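Local atomic coordinates of antibiotic resistance protein (Deinococcus radiodurans, PDB entry 2VLI), a protein that probably confers resistance to tunicamycin by acting as a phosphotransferase of the P-loop nucleoside triphosphatase superfamily. Residues A[6-12]-A[79-85]; A[24-28]-A[158-163]; A[35-40]-A[64-69]; A[56-62]-A[91-95]. All blocks are in the same frame, centred on the assembly; numbering follows the deposited sequence.

How the contacts relate
From the N terminus, segment 6-12 enters the sheet and meets 79-85 in contact 1, closing a loop within the sheet. Contact 3 (35-40 with 64-69) closes earlier, wholly within that loop, and packs helix 61-75 against the chain leading into helix 38-46. Contact 4 (56-62 with 91-95) starts inside both loops and ends beyond them, so it crosses contacts 1 and 3 and brings helix 89-101 to the start of helix 61-75. Contact 2 (24-28 with 158-163) crosses contact 1 and encloses contacts 3 and 4, joining helix 20-28 to the C-terminal helix. Contacts 1, 3 and 4 touch one another, whereas contact 2 reaches contact 1 alone, through Leu25 and His26.

Contact 1: A[6-12]-A[79-85]; sequences PIIWING and PLIVPVS
Ile8 and Ile10 use both their N-H and C=O groups to join strand 7-11 to strand 80-84, which runs parallel to it with 12° between the two directions. Ile8 N donates to Leu80 O at 2.7 Å and Ile8 O accepts from Val82 N. Repeating the pattern, Ile10 N donates to Val82 O, and Ile10 O accepts from Val84 N at 2.9 Å in an almost straight bond. Leu80 N to Pro6 O extends the series at one end, and a weak bond from Gly12 N to Val84 O continues it at the other. The alternate residues Ile7, Trp9 and Asn11 bond instead to strand 107-112, which makes 7-11 an interior strand.

Apolar contacts divide between the two faces. On one, Ile7 lies alongside Leu80, and Ile7 CG2 meets Val82 CG2 at 4.0 Å. With its CG anti to the backbone N (chi1 173°), Trp9 stands its indole up from this face, alongside the valines of the neighbouring strand: Trp9 CE3 comes 3.8 Å from Val82 CG1, while Val84 CG1 sits over the rim of one ring face. The other face carries Ile8, Ile10 and Ile81, and helix 20-28 packs against it.

The polar end of Asn11 turns to the chain beyond strand 80-84, its OD1 accepting from Ile86 N. Strand 7-11 running directly into the phosphate-binding loop, flanked by 80-84 in a parallel sheet of order 2-3-1-4-5, is the core of a P-loop kinase fold.

Contact 2: A[24-28]-A[158-163]; sequences TLHER and TQQVAE
Thr24 and Leu25 pack against Ala162 where helix 20-28, the helix that follows the P-loop in this superfamily, meets the C-terminal helix 158-169. The two helix segments cross at -67° with their axes 9.7 Å apart, and the small Ala162 is the residue over which they come together.

Thr24 presses its methyl into the interface. Thr24 CG2 stands anti to the backbone N and touches Ala162 CB at 3.7 Å. Thr24 CG2 also rests 3.4 Å from Gln159 OE1, against the amide end of that side chain. The hydroxyl OG1 is hydrogen-bonded to His20 O of its own helix while passing beside Thr158.

Leu25 comes next, grazing Ala162 from the side: Leu25 CG is 4.1 Å from Ala162 CB and Leu25 CD2 is 3.7 Å from Ala162 O. Its other methyl leans on Ile10, and the side chain also touches Ile81, so one residue links the helix pair to the sheet.

One turn on from Thr24, Arg28 spans the gap with a chain bent at chi3 (55°). Its NE is hydrogen-bonded to Ala174 O in the C-terminal tail, which restrains the guanidinium, and NH1 is shared by two acceptors. Arg28 NH1 donates to Gln159 OE1 at 2.9 Å, on a lone pair in the amide plane, although the bond is bent and tilted from the guanidinium plane. Glu163, its carboxylate turned 86° from the guanidinium, adds a salt bridge whose hydrogen bond is nearly straight, Glu163 OE2 lying 3.0 Å from Arg28 NH1 and being met on its anti side, from out of the carboxylate plane.

Contact 3: A[35-40]-A[64-69]; sequences FEPEEM and LMLDAL
Phe35, Pro37 and Met40 pack onto one side of helix 61-75 along residues 64-69. Here the chain leaving edge strand 33-34 of the P-loop alpha/beta fold turns into helix 38-46, beside the helix that covers the Trp9 and Val82 face of the sheet.

The Phe35 ring projects onto the helix because its CG is anti to the backbone N (chi1 -179°). Leu69 closes one face of that ring: Leu69 CD1 stands 3.6 Å from the Phe35 centroid, almost exactly on the ring normal, in a CH-pi contact. At the rim, Phe35 CZ meets Leu69 CB at 3.7 Å and looks toward the carbonyl of Met65.

Met65 is a selenomethionine folded at both chi2 and chi3. The fold lays Met65 SE beside the edge of the Phe35 ring, 3.9 Å from Phe35 CE2, as a Met-aromatic contact. Met65 CG also touches Pro37 CB at 3.8 Å, so the side chain fills the notch between phenylalanine and proline.

Met40, likewise selenomethionine, is bent the same number of times but to opposite sign (chi2 62°). Met40 CB abuts Met65 CB at 3.9 Å, and the curl brings the terminal Met40 CE to 4.0 Å from Ala68 CB and 3.7 Å from Leu64 O.

Contact 4: A[56-62]-A[91-95]; sequences QEHPMWI and RHRRL
Glu57 lies over the flat guanidinium of Arg91, the carboxylate and guanidinium planes stacked only 25° apart. Glu57 OE2 stands 3.8 Å above the centre of the guanidinium, so no N-H of Arg91 aims at it; the long salt bridge, 3.9 Å from Glu57 OE1 to Arg91 NE, is a matter of charge alone. At the edge of the same group the backbone supplies a second partner, Gln56 O, which takes a weak hydrogen bond from Arg91 NH1 at 3.5 Å. Arg91 reaches both with a chain bent at chi3 (-52°).

These residues lead into helix 61-75; His58 precedes the turn before it and makes a capping bond, its ND1 accepting from Met60 N in the plane of the ring. In this P-loop fold, strand 80-84 connects helix 61-75 to helix 89-101, and the two helices meet here.

Ile62 drives its CD1 methyl against the base of Arg94, 3.6 Å from Arg94 CB, the two side chains crossing near a right angle. Ile62 CG1 meets Leu95 CD2 at 4.0 Å. Next to it, Trp61 CZ3 comes to 4.3 Å from the same Leu95 CD2, the indole NE1 held by Pro37 O and one ring face covered centrally by Gln56 CB.

Contact 1: A[6-12]-A[79-85]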
# COMPACT_ATOMS: atom_id res chain seq x y z
N PRO A 6 -5.20 16.86 23.26
CA PRO A 6 -5.16 16.36 21.88
C PRO A 6 -3.92 15.53 21.52
O PRO A 6 -2.83 15.85 21.95
CB PRO A 6 -5.17 17.63 21.03
CG PRO A 6 -5.69 18.69 21.93
CD PRO A 6 -5.21 18.33 23.30
N ILE A 7 -4.12 14.51 20.69
CA ILE A 7 -3.01 13.73 20.11
C ILE A 7 -2.86 14.07 18.63
O ILE A 7 -3.81 13.90 17.85
CB ILE A 7 -3.23 12.21 20.34
CG1 ILE A 7 -3.29 11.93 21.85
CG2 ILE A 7 -2.10 11.38 19.70
CD1 ILE A 7 -3.63 10.48 22.21
N ILE A 8 -1.69 14.59 18.23
CA ILE A 8 -1.45 14.98 16.83
C ILE A 8 -0.51 13.95 16.21
O ILE A 8 0.63 13.88 16.58
CB ILE A 8 -0.87 16.39 16.73
CG1 ILE A 8 -1.74 17.38 17.49
CG2 ILE A 8 -0.74 16.83 15.32
CD1 ILE A 8 -1.04 18.71 17.77
N TRP A 9 -1.02 13.16 15.28
CA TRP A 9 -0.37 11.97 14.77
C TRP A 9 -0.03 12.29 13.33
O TRP A 9 -0.91 12.54 12.52
CB TRP A 9 -1.36 10.83 14.87
CG TRP A 9 -0.95 9.54 14.25
CD1 TRP A 9 -0.92 9.24 12.92
CD2 TRP A 9 -0.62 8.32 14.94
NE1 TRP A 9 -0.57 7.94 12.73
CE2 TRP A 9 -0.39 7.33 13.95
CE3 TRP A 9 -0.51 7.96 16.29
CZ2 TRP A 9 -0.02 6.02 14.26
CZ3 TRP A 9 -0.14 6.62 16.59
CH2 TRP A 9 0.11 5.69 15.59
N ILE A 10 1.25 12.35 13.02
CA ILE A 10 1.72 12.84 11.75
C ILE A 10 2.56 11.80 11.01
O ILE A 10 3.69 11.50 11.41
CB ILE A 10 2.55 14.14 11.93
CG1 ILE A 10 1.71 15.19 12.62
CG2 ILE A 10 3.09 14.63 10.55
CD1 ILE A 10 2.53 16.37 13.21
N ASN A 11 2.02 11.26 9.93
CA ASN A 11 2.69 10.29 9.11
C ASN A 11 3.32 11.01 7.93
O ASN A 11 2.73 11.93 7.38
CB ASN A 11 1.71 9.25 8.61
CG ASN A 11 2.40 8.12 7.86
OD1 ASN A 11 3.56 7.78 8.12
ND2 ASN A 11 1.70 7.56 6.90
N GLY A 12 4.46 10.56 7.51
CA GLY A 12 5.23 11.28 6.49
C GLY A 12 6.08 10.32 5.74
O GLY A 12 6.29 9.19 6.21
N PRO A 79 -0.59 18.86 24.35
CA PRO A 79 -0.81 17.92 23.28
C PRO A 79 0.31 16.89 23.11
O PRO A 79 1.49 17.17 23.31
CB PRO A 79 -0.93 18.81 22.04
CG PRO A 79 -1.27 20.21 22.60
CD PRO A 79 -0.51 20.26 23.89
N LEU A 80 -0.08 15.69 22.74
CA LEU A 80 0.84 14.63 22.47
C LEU A 80 1.08 14.59 20.95
O LEU A 80 0.13 14.44 20.19
CB LEU A 80 0.21 13.35 23.01
CG LEU A 80 1.07 12.17 23.41
CD1 LEU A 80 2.26 12.58 24.33
CD2 LEU A 80 0.19 11.18 24.13
N ILE A 81 2.33 14.76 20.53
CA ILE A 81 2.73 14.79 19.11
C ILE A 81 3.46 13.51 18.74
O ILE A 81 4.46 13.16 19.34
CB ILE A 81 3.62 15.99 18.78
CG1 ILE A 81 2.98 17.30 19.25
CG2 ILE A 81 3.96 15.99 17.30
CD1 ILE A 81 3.97 18.50 19.49
N VAL A 82 2.96 12.79 17.75
CA VAL A 82 3.51 11.48 17.39
C VAL A 82 3.93 11.44 15.90
O VAL A 82 3.09 11.22 15.06
CB VAL A 82 2.44 10.36 17.64
CG1 VAL A 82 3.03 8.99 17.39
CG2 VAL A 82 1.74 10.52 19.04
N PRO A 83 5.23 11.59 15.59
CA PRO A 83 5.74 11.42 14.22
C PRO A 83 5.92 9.94 13.89
O PRO A 83 6.56 9.23 14.64
CB PRO A 83 7.10 12.13 14.23
CG PRO A 83 7.46 12.36 15.68
CD PRO A 83 6.33 11.81 16.55
N VAL A 84 5.36 9.49 12.76
CA VAL A 84 5.49 8.15 12.28
C VAL A 84 5.82 8.19 10.80
O VAL A 84 5.68 9.22 10.16
CB VAL A 84 4.21 7.31 12.50
CG1 VAL A 84 3.89 7.26 13.95
CG2 VAL A 84 3.03 7.88 11.77
N SER A 85 6.32 7.08 10.31
CA SER A 85 6.64 6.88 8.91
C SER A 85 6.17 5.51 8.55
O SER A 85 6.87 4.52 8.78
CB SER A 85 8.14 6.94 8.71
OG SER A 85 8.40 7.77 7.59

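Contact 2: A[24-28]-A[158-163]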
# COMPACT_ATOMS: atom_id res chain seq x y z
N THR A 24 8.73 21.54 15.18
CA THR A 24 8.11 22.87 15.08
C THR A 24 6.82 23.01 15.88
O THR A 24 6.60 24.05 16.52
CB THR A 24 7.81 23.21 13.60
OG1 THR A 24 8.98 22.92 12.83
CG2 THR A 24 7.39 24.67 13.43
N LEU A 25 5.97 22.00 15.82
CA LEU A 25 4.72 22.04 16.54
C LEU A 25 5.03 22.01 18.01
O LEU A 25 4.38 22.69 18.80
CB LEU A 25 3.84 20.83 16.23
CG LEU A 25 2.92 20.91 15.03
CD1 LEU A 25 2.50 19.50 14.62
CD2 LEU A 25 1.71 21.84 15.30
N HIS A 26 5.98 21.17 18.36
CA HIS A 26 6.40 21.04 19.75
C HIS A 26 6.86 22.39 20.31
O HIS A 26 6.41 22.79 21.38
CB HIS A 26 7.52 20.02 19.89
CG HIS A 26 8.02 19.91 21.30
ND1 HIS A 26 7.18 19.76 22.37
CD2 HIS A 26 9.28 20.01 21.81
CE1 HIS A 26 7.90 19.72 23.48
NE2 HIS A 26 9.17 19.87 23.17
N GLU A 27 7.72 23.08 19.55
CA GLU A 27 8.28 24.38 19.98
C GLU A 27 7.21 25.45 20.15
O GLU A 27 7.44 26.43 20.86
CB GLU A 27 9.28 24.91 18.98
CG GLU A 27 10.53 24.10 18.71
CD GLU A 27 11.33 24.66 17.50
OE1 GLU A 27 10.72 25.29 16.58
OE2 GLU A 27 12.59 24.51 17.47
N ARG A 28 6.05 25.28 19.51
CA ARG A 28 4.98 26.28 19.54
C ARG A 28 3.70 25.87 20.24
O ARG A 28 2.70 26.60 20.21
CB ARG A 28 4.69 26.73 18.11
CG ARG A 28 5.95 27.27 17.44
CD ARG A 28 5.71 27.80 16.05
NE ARG A 28 4.66 28.81 16.03
CZ ARG A 28 4.07 29.27 14.94
NH1 ARG A 28 4.45 28.84 13.74
NH2 ARG A 28 3.10 30.17 15.04
N THR A 158 8.29 24.39 6.92
CA THR A 158 7.89 23.60 8.09
C THR A 158 6.99 24.39 8.99
O THR A 158 6.04 23.86 9.56
CB THR A 158 9.09 23.07 8.85
OG1 THR A 158 9.87 24.17 9.33
CG2 THR A 158 9.96 22.24 7.93
N GLN A 159 7.22 25.70 9.04
CA GLN A 159 6.43 26.55 9.88
C GLN A 159 4.99 26.63 9.42
O GLN A 159 4.04 26.57 10.21
CB GLN A 159 7.04 27.96 9.86
CG GLN A 159 6.87 28.71 11.12
CD GLN A 159 7.70 28.14 12.26
OE1 GLN A 159 7.21 28.04 13.38
NE2 GLN A 159 8.95 27.77 11.98
N GLN A 160 4.81 26.81 8.13
CA GLN A 160 3.49 26.79 7.53
C GLN A 160 2.74 25.42 7.60
O GLN A 160 1.53 25.39 7.74
CB GLN A 160 3.59 27.24 6.09
CG GLN A 160 3.83 28.72 5.92
CD GLN A 160 4.34 29.05 4.51
OE1 GLN A 160 5.35 28.49 4.04
NE2 GLN A 160 3.63 29.94 3.84
N VAL A 161 3.45 24.31 7.47
CA VAL A 161 2.81 22.98 7.67
C VAL A 161 2.29 22.86 9.07
O VAL A 161 1.17 22.44 9.32
CB VAL A 161 3.78 21.86 7.34
CG1 VAL A 161 3.13 20.43 7.49
CG2 VAL A 161 4.26 22.03 5.94
N ALA A 162 3.12 23.30 10.02
CA ALA A 162 2.76 23.25 11.41
C ALA A 162 1.52 24.08 11.65
O ALA A 162 0.59 23.64 12.31
CB ALA A 162 3.97 23.72 12.30
N GLU A 163 1.48 25.26 11.03
CA GLU A 163 0.37 26.19 11.20
C GLU A 163 -0.95 25.63 10.63
O GLU A 163 -1.99 25.76 11.25
CB GLU A 163 0.73 27.55 10.52
CG GLU A 163 1.66 28.40 11.43
CD GLU A 163 2.42 29.54 10.73
OE1 GLU A 163 2.30 29.72 9.49
OE2 GLU A 163 3.17 30.24 11.45

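Contact 3: A[35-40]-A[64-69]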
# COMPACT_ATOMS: atom_id res chain seq x y z
N PHE A 35 6.20 12.11 21.42
CA PHE A 35 6.22 10.67 21.62
C PHE A 35 6.79 10.00 20.38
O PHE A 35 6.20 10.08 19.31
CB PHE A 35 4.81 10.22 21.90
CG PHE A 35 4.64 8.76 22.15
CD1 PHE A 35 4.40 8.29 23.46
CD2 PHE A 35 4.65 7.85 21.12
CE1 PHE A 35 4.16 6.94 23.70
CE2 PHE A 35 4.41 6.53 21.36
CZ PHE A 35 4.19 6.08 22.68
N GLU A 36 7.94 9.34 20.51
CA GLU A 36 8.68 8.79 19.38
C GLU A 36 8.57 7.29 19.36
O GLU A 36 9.28 6.63 20.12
CB GLU A 36 10.15 9.16 19.43
CG GLU A 36 10.35 10.62 19.64
CD GLU A 36 11.77 11.08 19.39
OE1 GLU A 36 12.72 10.53 20.03
OE2 GLU A 36 11.90 12.04 18.58
N PRO A 37 7.69 6.72 18.50
CA PRO A 37 7.41 5.29 18.46
C PRO A 37 8.61 4.44 18.20
O PRO A 37 8.66 3.29 18.59
CB PRO A 37 6.45 5.16 17.27
CG PRO A 37 5.84 6.48 17.15
CD PRO A 37 6.88 7.46 17.52
N GLU A 38 9.60 4.98 17.52
CA GLU A 38 10.82 4.24 17.30
C GLU A 38 11.54 3.80 18.59
O GLU A 38 12.26 2.82 18.57
CB GLU A 38 11.77 5.05 16.40
CG GLU A 38 12.04 6.47 16.90
CD GLU A 38 11.06 7.58 16.33
OE1 GLU A 38 9.83 7.54 16.53
OE2 GLU A 38 11.55 8.56 15.72
N GLU A 39 11.39 4.53 19.70
CA GLU A 39 11.95 4.07 20.99
C GLU A 39 11.46 2.68 21.39
O GLU A 39 12.17 1.93 22.04
CB GLU A 39 11.63 5.01 22.17
CG GLU A 39 12.00 6.45 22.04
CD GLU A 39 13.49 6.72 21.97
OE1 GLU A 39 14.31 5.78 21.95
OE2 GLU A 39 13.85 7.92 21.94
N MSE A 40 10.23 2.35 21.02
CA MSE A 40 9.69 1.02 21.33
C MSE A 40 10.28 0.00 20.38
O MSE A 40 10.53 -1.16 20.76
CB MSE A 40 8.18 0.99 21.24
CG MSE A 40 7.62 -0.38 21.63
SE MSE A 40 8.05 -0.88 23.55
CE MSE A 40 6.96 0.46 24.38
N LEU A 64 2.52 -2.80 21.70
CA LEU A 64 3.19 -2.29 22.87
C LEU A 64 3.41 -0.81 22.77
O LEU A 64 3.32 -0.12 23.77
CB LEU A 64 4.50 -3.03 23.16
CG LEU A 64 4.48 -4.53 23.42
CD1 LEU A 64 5.79 -5.05 24.02
CD2 LEU A 64 3.18 -4.95 24.23
N MSE A 65 3.75 -0.32 21.58
CA MSE A 65 3.85 1.11 21.41
C MSE A 65 2.53 1.84 21.68
O MSE A 65 2.52 2.92 22.26
CB MSE A 65 4.45 1.42 20.03
CG MSE A 65 4.63 2.88 19.69
SE MSE A 65 2.99 3.77 19.07
CE MSE A 65 2.56 2.74 17.42
N LEU A 66 1.40 1.24 21.31
CA LEU A 66 0.09 1.84 21.53
C LEU A 66 -0.35 1.78 23.00
O LEU A 66 -0.98 2.68 23.52
CB LEU A 66 -0.97 1.17 20.64
CG LEU A 66 -0.97 1.44 19.10
CD1 LEU A 66 -2.08 0.62 18.41
CD2 LEU A 66 -1.04 2.92 18.79
N ASP A 67 -0.01 0.69 23.68
CA ASP A 67 -0.13 0.67 25.15
C ASP A 67 0.65 1.80 25.81
O ASP A 67 0.13 2.48 26.69
CB ASP A 67 0.37 -0.65 25.67
CG ASP A 67 -0.50 -1.80 25.28
OD1 ASP A 67 -1.66 -1.59 24.82
OD2 ASP A 67 -0.00 -2.93 25.42
N ALA A 68 1.92 1.96 25.46
CA ALA A 68 2.70 3.08 25.95
C ALA A 68 2.06 4.45 25.66
O ALA A 68 2.09 5.35 26.49
CB ALA A 68 4.10 3.04 25.37
N LEU A 69 1.57 4.62 24.44
CA LEU A 69 0.89 5.84 24.00
C LEU A 69 -0.34 6.14 24.84
O LEU A 69 -0.55 7.28 25.25
CB LEU A 69 0.49 5.73 22.52
CG LEU A 69 -0.07 7.00 21.87
CD1 LEU A 69 0.91 8.17 22.06
CD2 LEU A 69 -0.37 6.74 20.38

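Contact 4: A[56-62]-A[91-95]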
# COMPACT_ATOMS: atom_id res chain seq x y z
N GLN A 56 10.17 -1.65 13.36
CA GLN A 56 8.74 -1.37 13.29
C GLN A 56 7.95 -2.44 12.59
O GLN A 56 6.73 -2.33 12.49
CB GLN A 56 8.46 -0.02 12.64
CG GLN A 56 9.24 1.10 13.25
CD GLN A 56 8.67 2.46 12.89
OE1 GLN A 56 8.11 2.65 11.79
NE2 GLN A 56 8.79 3.42 13.83
N GLU A 57 8.61 -3.50 12.17
CA GLU A 57 7.94 -4.72 11.71
C GLU A 57 7.88 -5.82 12.77
O GLU A 57 7.36 -6.90 12.51
CB GLU A 57 8.65 -5.28 10.48
CG GLU A 57 8.93 -4.24 9.40
CD GLU A 57 7.79 -4.03 8.42
OE1 GLU A 57 6.74 -4.70 8.57
OE2 GLU A 57 7.97 -3.18 7.49
N HIS A 58 8.42 -5.55 13.96
CA HIS A 58 8.35 -6.51 15.06
C HIS A 58 6.88 -6.70 15.39
O HIS A 58 6.16 -5.73 15.55
CB HIS A 58 9.11 -5.98 16.26
CG HIS A 58 9.26 -6.97 17.38
ND1 HIS A 58 8.19 -7.47 18.09
CD2 HIS A 58 10.36 -7.56 17.90
CE1 HIS A 58 8.62 -8.32 19.01
NE2 HIS A 58 9.94 -8.38 18.92
N PRO A 59 6.42 -7.94 15.48
CA PRO A 59 5.03 -8.20 15.82
C PRO A 59 4.46 -7.56 17.08
O PRO A 59 3.27 -7.38 17.18
CB PRO A 59 5.01 -9.72 15.96
CG PRO A 59 6.07 -10.19 15.04
CD PRO A 59 7.15 -9.20 15.19
N MSE A 60 5.29 -7.26 18.07
CA MSE A 60 4.86 -6.63 19.32
C MSE A 60 4.92 -5.08 19.27
O MSE A 60 4.41 -4.42 20.16
CB MSE A 60 5.76 -7.10 20.49
CG MSE A 60 5.78 -8.61 20.70
SE MSE A 60 3.96 -9.26 20.91
CE MSE A 60 3.78 -8.55 22.59
N TRP A 61 5.53 -4.52 18.22
CA TRP A 61 5.69 -3.08 18.11
C TRP A 61 4.37 -2.33 18.11
O TRP A 61 4.15 -1.45 18.94
CB TRP A 61 6.47 -2.70 16.85
CG TRP A 61 6.66 -1.21 16.75
CD1 TRP A 61 7.51 -0.45 17.48
CD2 TRP A 61 5.96 -0.31 15.89
NE1 TRP A 61 7.42 0.84 17.12
CE2 TRP A 61 6.49 0.97 16.12
CE3 TRP A 61 5.01 -0.47 14.88
CZ2 TRP A 61 6.05 2.09 15.44
CZ3 TRP A 61 4.57 0.66 14.20
CH2 TRP A 61 5.09 1.91 14.48
N ILE A 62 3.44 -2.71 17.23
CA ILE A 62 2.14 -2.04 17.26
C ILE A 62 1.42 -2.10 18.63
O ILE A 62 1.11 -1.07 19.21
CB ILE A 62 1.17 -2.51 16.14
CG1 ILE A 62 1.64 -1.98 14.77
CG2 ILE A 62 -0.23 -1.98 16.50
CD1 ILE A 62 0.87 -2.53 13.56
N ARG A 91 -0.39 -2.21 8.02
CA ARG A 91 0.14 -1.68 9.30
C ARG A 91 -0.62 -0.40 9.70
O ARG A 91 -0.96 -0.23 10.85
CB ARG A 91 1.65 -1.40 9.29
CG ARG A 91 2.56 -2.63 9.65
CD ARG A 91 4.06 -2.26 9.89
NE ARG A 91 4.53 -1.50 8.74
CZ ARG A 91 5.53 -0.59 8.70
NH1 ARG A 91 6.28 -0.26 9.74
NH2 ARG A 91 5.74 0.03 7.54
N HIS A 92 -0.92 0.48 8.73
CA HIS A 92 -1.71 1.68 9.02
C HIS A 92 -3.07 1.32 9.62
O HIS A 92 -3.51 1.93 10.60
CB HIS A 92 -1.89 2.54 7.74
CG HIS A 92 -2.69 3.78 7.95
ND1 HIS A 92 -2.19 4.89 8.61
CD2 HIS A 92 -3.97 4.08 7.61
CE1 HIS A 92 -3.13 5.82 8.67
NE2 HIS A 92 -4.22 5.36 8.07
N ARG A 93 -3.75 0.33 9.04
CA ARG A 93 -5.07 -0.00 9.54
C ARG A 93 -4.98 -0.55 10.95
O ARG A 93 -5.80 -0.27 11.78
CB ARG A 93 -5.80 -1.00 8.62
CG ARG A 93 -7.17 -1.43 9.17
CD ARG A 93 -8.06 -0.31 9.80
NE ARG A 93 -8.71 0.61 8.85
CZ ARG A 93 -9.96 0.50 8.41
NH1 ARG A 93 -10.72 -0.52 8.81
NH2 ARG A 93 -10.45 1.41 7.57
N ARG A 94 -3.96 -1.37 11.18
CA ARG A 94 -3.71 -2.05 12.46
C ARG A 94 -3.54 -1.01 13.56
O ARG A 94 -4.16 -1.10 14.63
CB ARG A 94 -2.47 -2.95 12.35
CG ARG A 94 -2.76 -4.36 11.74
CD ARG A 94 -1.72 -5.44 12.20
NE ARG A 94 -0.45 -5.35 11.47
CZ ARG A 94 -0.25 -5.77 10.22
NH1 ARG A 94 -1.23 -6.33 9.52
NH2 ARG A 94 0.96 -5.61 9.65
N LEU A 95 -2.72 -0.01 13.25
CA LEU A 95 -2.53 1.14 14.09
C LEU A 95 -3.80 1.92 14.33
O LEU A 95 -4.11 2.25 15.44
CB LEU A 95 -1.44 2.05 13.49
CG LEU A 95 0.03 1.63 13.61
CD1 LEU A 95 0.93 2.40 12.60
CD2 LEU A 95 0.58 1.88 15.04